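Local structure of aminopeptidase YwaD (Bacillus subtilis, 6HC6) at residues S316-T327 / I381-G389; P242-S253 / K284-E295. The protein releases N-terminal amino acids from peptides, notably arginine, lysine and leucine, as a secreted aminopeptidase that uses two zinc ions. All blocks are in the same frame, centred on the assembly; numbering follows the deposited sequence.

Contact 1 (S316-T327 / I381-G389); sequences SEVNFNLDMVGT and IDSANFIWG. With ZN (zinc ion), chain D.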
# COMPACT_ATOMS: atom_id res chain seq x y z
N SER A 316 19.03 -14.46 4.29
CA SER A 316 18.03 -13.88 3.41
C SER A 316 18.67 -13.47 2.09
O SER A 316 19.63 -12.70 2.07
CB SER A 316 17.38 -12.67 4.07
OG SER A 316 16.60 -13.06 5.18
N GLU A 317 18.11 -13.96 0.98
CA GLU A 317 18.73 -13.78 -0.32
C GLU A 317 18.05 -12.73 -1.17
O GLU A 317 18.70 -11.81 -1.66
CB GLU A 317 18.75 -15.11 -1.08
CG GLU A 317 19.41 -15.03 -2.44
CD GLU A 317 19.45 -16.38 -3.13
OE1 GLU A 317 19.94 -17.33 -2.50
OE2 GLU A 317 18.97 -16.48 -4.28
N VAL A 318 16.73 -12.84 -1.35
CA VAL A 318 16.06 -12.00 -2.33
C VAL A 318 14.58 -11.91 -1.95
O VAL A 318 14.02 -12.87 -1.41
CB VAL A 318 16.29 -12.58 -3.76
CG1 VAL A 318 15.82 -14.03 -3.84
CG2 VAL A 318 15.58 -11.80 -4.76
N ASN A 319 13.98 -10.74 -2.21
CA ASN A 319 12.56 -10.49 -2.03
C ASN A 319 11.97 -10.04 -3.36
O ASN A 319 12.40 -9.01 -3.91
CB ASN A 319 12.31 -9.42 -0.95
CG ASN A 319 10.92 -8.82 -1.03
OD1 ASN A 319 10.75 -7.60 -1.09
ND2 ASN A 319 9.90 -9.69 -1.03
N PHE A 320 11.01 -10.80 -3.89
CA PHE A 320 10.22 -10.39 -5.05
C PHE A 320 8.88 -9.88 -4.53
O PHE A 320 8.06 -10.68 -4.06
CB PHE A 320 9.97 -11.56 -6.00
CG PHE A 320 11.19 -12.14 -6.61
CD1 PHE A 320 11.99 -13.02 -5.89
CD2 PHE A 320 11.53 -11.85 -7.93
CE1 PHE A 320 13.12 -13.58 -6.46
CE2 PHE A 320 12.66 -12.41 -8.51
CZ PHE A 320 13.46 -13.27 -7.77
N ASN A 321 8.65 -8.57 -4.60
CA ASN A 321 7.41 -7.99 -4.12
C ASN A 321 6.51 -7.65 -5.30
O ASN A 321 6.97 -7.05 -6.28
CB ASN A 321 7.67 -6.74 -3.26
CG ASN A 321 6.39 -6.19 -2.64
OD1 ASN A 321 5.82 -6.80 -1.73
ND2 ASN A 321 5.93 -5.06 -3.12
N LEU A 322 5.24 -8.05 -5.23
CA LEU A 322 4.26 -7.84 -6.29
C LEU A 322 3.21 -6.84 -5.83
O LEU A 322 2.48 -7.11 -4.89
CB LEU A 322 3.59 -9.17 -6.65
CG LEU A 322 4.61 -10.29 -6.84
CD1 LEU A 322 3.94 -11.64 -6.97
CD2 LEU A 322 5.43 -9.99 -8.07
N ASP A 323 3.13 -5.69 -6.51
CA ASP A 323 2.18 -4.65 -6.08
C ASP A 323 1.72 -3.91 -7.33
O ASP A 323 2.48 -3.10 -7.87
CB ASP A 323 2.82 -3.71 -5.05
CG ASP A 323 1.82 -2.76 -4.39
OD1 ASP A 323 0.66 -2.69 -4.80
OD2 ASP A 323 2.20 -2.05 -3.42
N MET A 324 0.51 -4.19 -7.76
CA MET A 324 -0.15 -3.59 -8.91
C MET A 324 0.32 -4.23 -10.21
O MET A 324 0.96 -3.63 -10.98
CB MET A 324 -0.02 -2.06 -8.90
CG MET A 324 -0.88 -1.41 -7.87
SD MET A 324 -0.69 0.35 -7.58
CE MET A 324 -1.17 0.99 -9.17
N VAL A 325 -0.11 -5.45 -10.39
CA VAL A 325 0.38 -6.21 -11.52
C VAL A 325 -0.75 -6.68 -12.43
O VAL A 325 -0.56 -7.59 -13.21
CB VAL A 325 1.23 -7.40 -11.05
CG1 VAL A 325 2.57 -6.91 -10.49
CG2 VAL A 325 0.47 -8.23 -10.01
N GLY A 326 -1.92 -6.04 -12.37
CA GLY A 326 -2.99 -6.50 -13.24
C GLY A 326 -3.88 -5.47 -13.90
O GLY A 326 -4.98 -5.82 -14.35
N THR A 327 -3.46 -4.21 -14.00
CA THR A 327 -4.40 -3.21 -14.50
C THR A 327 -4.73 -3.47 -15.96
O THR A 327 -3.89 -3.95 -16.73
CB THR A 327 -3.85 -1.79 -14.34
OG1 THR A 327 -4.88 -0.86 -14.70
CG2 THR A 327 -2.67 -1.56 -15.26
N ILE A 381 18.70 -6.73 2.20
CA ILE A 381 18.30 -7.87 1.40
C ILE A 381 17.91 -7.36 0.02
O ILE A 381 17.13 -6.42 -0.10
CB ILE A 381 17.12 -8.61 2.06
CG1 ILE A 381 17.52 -9.11 3.46
CG2 ILE A 381 16.63 -9.75 1.18
CD1 ILE A 381 16.31 -9.30 4.37
N ASP A 382 18.48 -7.96 -1.03
CA ASP A 382 18.10 -7.62 -2.39
C ASP A 382 16.58 -7.71 -2.56
O ASP A 382 15.99 -8.75 -2.30
CB ASP A 382 18.76 -8.58 -3.38
CG ASP A 382 20.26 -8.43 -3.43
OD1 ASP A 382 20.91 -8.52 -2.37
OD2 ASP A 382 20.80 -8.30 -4.55
N SER A 383 15.95 -6.63 -3.02
CA SER A 383 14.50 -6.65 -3.15
C SER A 383 14.09 -5.73 -4.28
O SER A 383 14.81 -4.81 -4.66
CB SER A 383 13.80 -6.18 -1.87
OG SER A 383 14.00 -4.79 -1.68
N ALA A 384 12.90 -5.97 -4.80
CA ALA A 384 12.31 -5.11 -5.79
C ALA A 384 10.80 -5.27 -5.79
O ALA A 384 10.29 -6.22 -5.34
CB ALA A 384 12.82 -5.42 -7.16
N ASN A 385 10.15 -4.29 -6.37
CA ASN A 385 8.71 -4.27 -6.52
C ASN A 385 8.32 -4.29 -8.00
O ASN A 385 8.81 -3.52 -8.70
CB ASN A 385 8.15 -3.02 -5.87
CG ASN A 385 6.67 -2.96 -5.95
OD1 ASN A 385 6.01 -3.91 -5.82
ND2 ASN A 385 6.17 -1.79 -6.19
N PHE A 386 7.45 -5.19 -8.40
CA PHE A 386 6.99 -5.33 -9.75
C PHE A 386 5.63 -4.62 -9.91
O PHE A 386 4.74 -4.88 -9.19
CB PHE A 386 6.86 -6.79 -10.14
CG PHE A 386 8.15 -7.56 -10.13
CD1 PHE A 386 8.68 -7.99 -8.97
CD2 PHE A 386 8.81 -7.83 -11.28
CE1 PHE A 386 9.86 -8.69 -8.94
CE2 PHE A 386 9.99 -8.52 -11.27
CZ PHE A 386 10.50 -8.96 -10.11
N ILE A 387 5.51 -3.81 -10.95
CA ILE A 387 4.30 -3.00 -11.15
C ILE A 387 4.23 -2.58 -12.62
O ILE A 387 5.26 -2.26 -13.23
CB ILE A 387 4.30 -1.80 -10.18
CG1 ILE A 387 3.10 -0.87 -10.43
CG2 ILE A 387 5.60 -1.03 -10.28
CD1 ILE A 387 2.96 0.21 -9.36
N TRP A 388 3.02 -2.58 -13.19
CA TRP A 388 2.86 -2.08 -14.55
C TRP A 388 2.84 -0.56 -14.55
O TRP A 388 2.35 0.07 -13.62
CB TRP A 388 1.57 -2.58 -15.21
CG TRP A 388 1.48 -4.04 -15.47
CD1 TRP A 388 0.76 -4.96 -14.74
CD2 TRP A 388 2.10 -4.76 -16.53
NE1 TRP A 388 0.92 -6.22 -15.29
CE2 TRP A 388 1.73 -6.12 -16.39
CE3 TRP A 388 2.94 -4.40 -17.59
CZ2 TRP A 388 2.17 -7.11 -17.28
CZ3 TRP A 388 3.37 -5.38 -18.47
CH2 TRP A 388 2.99 -6.72 -18.30
N GLY A 389 3.36 0.02 -15.63
CA GLY A 389 3.36 1.46 -15.75
C GLY A 389 3.34 1.90 -17.20
O GLY A 389 3.65 1.13 -18.11
ZN ZN D . 0.14 -1.25 -3.35
O HOH W 1 20.40 -10.09 -0.04
O HOH W 2 0.91 0.30 -4.35
O HOH W 3 -0.10 0.30 -2.01
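Strands 316-322 and 382-389 pair in parallel near the middle of the mixed eight-stranded sheet, from N319 facing S383 to L322 facing F386. The segment axes approach to 4.6 Å and diverge by only 3°. Four backbone bonds hold this pairing, with N319 and N321 each giving N-H and accepting at O; N319 N to D382 O is 2.8 Å. D323 N continues to F386 O. Beyond it the register slips by one residue, as W388 N bonding to M324 O instead of D323 O shows. The indole edge adds a weak bond, NE1 to V325 O at 2.9 Å.

Two asparagines meet on the face shared with N319 and S383. ND2 of N321 donates to N385 OD1 at 2.9 Å, from above the carbonyl plane and with the amides turned 44° apart. With chi1 at -178° the N385 amide extends away from its own backbone N, and OD1 lies against D323 CB as well. N321 OD1 is hydrogen-bonded to T248 OG1. Replacing N385 by an alanine removes OD1, which would probably leave N321 ND2 without this acceptor and open a gap beside D323 CB.

On the reverse face, F320 and F386 lie side by side, CD2 of the first 3.7 Å from CE1 of the second. L322 CD2 approaches F386 CD1, while N321 O sits in plane at that ring's edge. Helix 346-358 packs here through V347 and S351.

Past the strand end, D323 chelates a zinc ion with both oxygens, OD1 at 2.1 Å and OD2 at 2.2 Å; H250 and D262 complete the protein ligands, and S371 bonds OD2. A metal carboxylate just beyond the C-terminal end of a central parallel strand is the arrangement of the M28 zinc-exopeptidase active site.

Contact 2 (P242-S253 / K284-E295); sequences PDIVYVTAHYDS and KEIRFIAFGAEE. With ZN (zinc ion), chain D; ZN (zinc ion), chain E.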
# COMPACT_ATOMS: atom_id res chain seq x y z
N PRO A 242 18.94 -23.05 5.07
CA PRO A 242 18.86 -22.70 3.65
C PRO A 242 18.77 -21.20 3.41
O PRO A 242 18.33 -20.43 4.27
CB PRO A 242 17.57 -23.40 3.19
CG PRO A 242 16.73 -23.49 4.44
CD PRO A 242 17.72 -23.72 5.55
N ASP A 243 19.18 -20.79 2.21
CA ASP A 243 18.94 -19.42 1.76
C ASP A 243 17.44 -19.17 1.66
O ASP A 243 16.68 -20.06 1.26
CB ASP A 243 19.60 -19.18 0.40
CG ASP A 243 21.13 -19.23 0.47
OD1 ASP A 243 21.70 -19.00 1.55
OD2 ASP A 243 21.75 -19.52 -0.58
N ILE A 244 17.01 -17.98 2.04
CA ILE A 244 15.59 -17.63 2.07
C ILE A 244 15.25 -16.73 0.90
O ILE A 244 15.93 -15.72 0.66
CB ILE A 244 15.19 -16.95 3.39
CG1 ILE A 244 15.49 -17.86 4.57
CG2 ILE A 244 13.70 -16.65 3.39
CD1 ILE A 244 15.64 -17.08 5.85
N VAL A 245 14.17 -17.07 0.19
CA VAL A 245 13.61 -16.26 -0.89
C VAL A 245 12.21 -15.84 -0.47
O VAL A 245 11.43 -16.69 -0.01
CB VAL A 245 13.59 -17.06 -2.21
CG1 VAL A 245 12.79 -16.33 -3.31
CG2 VAL A 245 15.01 -17.37 -2.66
N TYR A 246 11.90 -14.55 -0.57
CA TYR A 246 10.61 -14.02 -0.15
C TYR A 246 9.80 -13.61 -1.38
O TYR A 246 10.30 -12.86 -2.22
CB TYR A 246 10.79 -12.81 0.77
CG TYR A 246 11.67 -13.05 1.99
CD1 TYR A 246 11.11 -13.39 3.22
CD2 TYR A 246 13.04 -12.89 1.92
CE1 TYR A 246 11.88 -13.58 4.33
CE2 TYR A 246 13.83 -13.07 3.04
CZ TYR A 246 13.24 -13.42 4.24
OH TYR A 246 14.00 -13.62 5.36
N VAL A 247 8.57 -14.09 -1.48
CA VAL A 247 7.63 -13.66 -2.52
C VAL A 247 6.45 -13.04 -1.81
O VAL A 247 5.79 -13.71 -1.00
CB VAL A 247 7.18 -14.83 -3.42
CG1 VAL A 247 6.30 -14.30 -4.56
CG2 VAL A 247 8.39 -15.57 -3.97
N THR A 248 6.21 -11.74 -2.04
CA THR A 248 5.38 -10.98 -1.12
C THR A 248 4.44 -10.04 -1.86
O THR A 248 4.68 -9.62 -3.00
CB THR A 248 6.22 -10.18 -0.11
OG1 THR A 248 6.94 -9.14 -0.79
CG2 THR A 248 7.23 -11.08 0.63
N ALA A 249 3.35 -9.71 -1.17
CA ALA A 249 2.33 -8.81 -1.71
C ALA A 249 1.45 -8.35 -0.56
O ALA A 249 1.14 -9.14 0.32
CB ALA A 249 1.48 -9.55 -2.75
N HIS A 250 1.04 -7.08 -0.57
CA HIS A 250 0.14 -6.61 0.49
C HIS A 250 -1.31 -6.85 0.09
O HIS A 250 -1.68 -6.72 -1.07
CB HIS A 250 0.40 -5.14 0.83
CG HIS A 250 -0.09 -4.14 -0.18
ND1 HIS A 250 -1.35 -3.56 -0.10
CD2 HIS A 250 0.54 -3.52 -1.21
CE1 HIS A 250 -1.50 -2.69 -1.08
NE2 HIS A 250 -0.36 -2.61 -1.75
N TYR A 251 -2.13 -7.21 1.08
CA TYR A 251 -3.51 -7.58 0.79
C TYR A 251 -4.50 -6.58 1.35
O TYR A 251 -5.72 -6.80 1.24
CB TYR A 251 -3.79 -9.00 1.29
CG TYR A 251 -3.82 -9.15 2.80
CD1 TYR A 251 -2.64 -9.28 3.53
CD2 TYR A 251 -5.01 -9.17 3.48
CE1 TYR A 251 -2.67 -9.40 4.91
CE2 TYR A 251 -5.06 -9.31 4.87
CZ TYR A 251 -3.88 -9.41 5.57
OH TYR A 251 -3.89 -9.54 6.94
N ASP A 252 -4.03 -5.46 1.91
CA ASP A 252 -4.96 -4.41 2.31
C ASP A 252 -5.14 -3.40 1.18
O ASP A 252 -4.38 -3.37 0.21
CB ASP A 252 -4.47 -3.70 3.57
CG ASP A 252 -3.19 -2.91 3.36
OD1 ASP A 252 -2.25 -3.47 2.76
OD2 ASP A 252 -3.12 -1.75 3.83
N SER A 253 -6.17 -2.56 1.31
CA SER A 253 -6.44 -1.50 0.34
C SER A 253 -6.85 -0.24 1.09
O SER A 253 -7.11 -0.27 2.29
CB SER A 253 -7.53 -1.91 -0.66
OG SER A 253 -8.80 -1.94 -0.05
N LYS A 284 16.27 -23.77 -1.65
CA LYS A 284 15.93 -22.54 -0.96
C LYS A 284 14.71 -22.73 -0.08
O LYS A 284 13.83 -23.56 -0.36
CB LYS A 284 15.66 -21.40 -1.95
CG LYS A 284 16.63 -21.33 -3.10
CD LYS A 284 17.96 -20.74 -2.65
CE LYS A 284 18.87 -20.49 -3.85
NZ LYS A 284 20.21 -19.99 -3.44
N GLU A 285 14.64 -21.95 0.99
CA GLU A 285 13.42 -21.80 1.76
C GLU A 285 12.62 -20.65 1.16
O GLU A 285 13.11 -19.52 1.11
CB GLU A 285 13.73 -21.52 3.23
CG GLU A 285 12.47 -21.30 4.07
CD GLU A 285 12.77 -21.08 5.54
OE1 GLU A 285 11.94 -20.45 6.24
OE2 GLU A 285 13.84 -21.53 6.00
N ILE A 286 11.42 -20.94 0.66
CA ILE A 286 10.62 -19.92 -0.01
C ILE A 286 9.48 -19.51 0.92
O ILE A 286 8.67 -20.35 1.33
CB ILE A 286 10.09 -20.40 -1.36
CG1 ILE A 286 11.24 -20.97 -2.19
CG2 ILE A 286 9.45 -19.23 -2.08
CD1 ILE A 286 10.78 -21.64 -3.47
N ARG A 287 9.42 -18.23 1.25
CA ARG A 287 8.38 -17.70 2.11
C ARG A 287 7.46 -16.84 1.26
O ARG A 287 7.87 -15.81 0.71
CB ARG A 287 8.99 -16.89 3.25
CG ARG A 287 9.99 -17.70 4.05
CD ARG A 287 10.41 -16.98 5.30
NE ARG A 287 11.36 -17.79 6.07
CZ ARG A 287 12.01 -17.36 7.15
NH1 ARG A 287 11.82 -16.12 7.58
NH2 ARG A 287 12.85 -18.16 7.78
N PHE A 288 6.21 -17.28 1.13
CA PHE A 288 5.19 -16.48 0.46
C PHE A 288 4.46 -15.68 1.52
O PHE A 288 3.93 -16.25 2.48
CB PHE A 288 4.21 -17.36 -0.32
CG PHE A 288 4.87 -18.20 -1.36
CD1 PHE A 288 5.35 -19.47 -1.04
CD2 PHE A 288 5.03 -17.73 -2.65
CE1 PHE A 288 5.96 -20.26 -2.00
CE2 PHE A 288 5.65 -18.52 -3.62
CZ PHE A 288 6.11 -19.78 -3.29
N ILE A 289 4.44 -14.37 1.38
CA ILE A 289 3.88 -13.55 2.44
C ILE A 289 2.84 -12.61 1.87
O ILE A 289 3.10 -11.89 0.89
CB ILE A 289 4.96 -12.74 3.19
CG1 ILE A 289 6.13 -13.66 3.54
CG2 ILE A 289 4.31 -12.11 4.41
CD1 ILE A 289 7.15 -13.01 4.42
N ALA A 290 1.67 -12.59 2.50
CA ALA A 290 0.67 -11.56 2.31
C ALA A 290 0.80 -10.58 3.48
O ALA A 290 0.54 -10.95 4.64
CB ALA A 290 -0.73 -12.19 2.25
N PHE A 291 1.22 -9.35 3.18
CA PHE A 291 1.47 -8.34 4.20
C PHE A 291 0.20 -7.55 4.49
O PHE A 291 -0.44 -7.06 3.57
CB PHE A 291 2.56 -7.37 3.76
CG PHE A 291 3.94 -7.94 3.81
CD1 PHE A 291 4.46 -8.44 5.00
CD2 PHE A 291 4.74 -7.93 2.68
CE1 PHE A 291 5.74 -8.98 5.03
CE2 PHE A 291 6.02 -8.45 2.72
CZ PHE A 291 6.52 -8.97 3.90
N GLY A 292 -0.12 -7.37 5.77
CA GLY A 292 -1.21 -6.48 6.11
C GLY A 292 -0.74 -5.05 6.26
O GLY A 292 0.45 -4.77 6.37
N ALA A 293 -1.70 -4.12 6.24
CA ALA A 293 -1.45 -2.73 6.66
C ALA A 293 -0.32 -2.05 5.88
O ALA A 293 0.38 -1.19 6.41
CB ALA A 293 -1.16 -2.64 8.16
N GLU A 294 -0.15 -2.39 4.61
CA GLU A 294 0.84 -1.66 3.81
C GLU A 294 0.43 -0.21 3.56
O GLU A 294 1.30 0.66 3.43
CB GLU A 294 1.04 -2.37 2.48
CG GLU A 294 2.13 -1.78 1.56
CD GLU A 294 1.67 -0.59 0.75
OE1 GLU A 294 2.55 0.19 0.32
OE2 GLU A 294 0.45 -0.40 0.56
N GLU A 295 -0.86 0.06 3.45
CA GLU A 295 -1.28 1.38 3.03
C GLU A 295 -1.08 2.41 4.12
O GLU A 295 -1.13 3.61 3.84
CB GLU A 295 -2.76 1.37 2.57
CG GLU A 295 -3.06 0.48 1.35
CD GLU A 295 -2.58 1.08 0.00
OE1 GLU A 295 -1.83 2.07 -0.01
OE2 GLU A 295 -2.94 0.52 -1.05
ZN ZN D . 0.14 -1.25 -3.35
ZN ZN E . -1.79 1.83 -2.34
O HOH W 3 -0.10 0.30 -2.01
O HOH W 2 0.91 0.30 -4.35
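OD1 of D252 is gripped from two sequence positions: H250 ND1 donates at 3.0 Å, from above the carboxylate plane, and the E294 backbone N adds a weak bond across the contact. OD2 receives E295 N at 2.9 Å on its syn lone pair, nearly straight at 167°. One carboxylate thus ties the histidine to the backbone of E294 and E295.

H250 NE2 binds one zinc ion at 2.2 Å, where D262 and D323 also bind. E294 CG makes a CH-pi contact over one face of the imidazole, and the bend at chi2 (-82°) brings OE2 over the ring centre, 3.3 Å above the plane. That OE2 accepts at 2.7 Å from the water that bridges the two zinc ions. E295 chelates the second zinc through both carboxylate oxygens, joined there by D262, H401 and E452.

H250 ends strand 244-250 and E295 lies just past strand 285-291; with helix 260-277 between them the strands form a beta-alpha-beta unit. They run parallel, axes 16° apart, in unbroken register from I244 opposite E285 to H250 opposite F291. V245, V247 and A249 each give N-H to one residue across and accept from the next but one, from V245 N on E285 O to F291 N on A249 O.

At the start of the pair, R287 NE and NH2 converge on E285 OE1 from the same face of the carboxylate plane, NE at 2.7 Å. I244 CD1 lies over one guanidinium face, and Y246 runs alongside R287 with its ring nearly perpendicular to the guanidinium. E312 takes NH1 of this arginine; K235 and R315 share E285 OE2. On the reverse face V247 CB touches F288 CD2 at 3.7 Å; past the strand, the Y251 ring brings CD1 against A290 CB.

From the N terminus, 242-253 comes first; the chain crosses through helix 260-277, which carries D262 near its start, and contact 2 closes when 284-295 returns beside it. Helices 299-306 and 310-315 then lead to 316-327. A longer excursion, including strand 334-339 and helix 346-358, ends at 381-389, where contact 1 closes. The two loops are in series, neither nested nor crossing. Across the sheet the order 285-291, 244-250, 316-322, 382-389 makes the contacts neighbours: backbone bonds join Y246 to V318 and F320, and Y246 OH and S316 OG lie 2.7 Å apart. The two contacts converge on the metal site from adjacent strands.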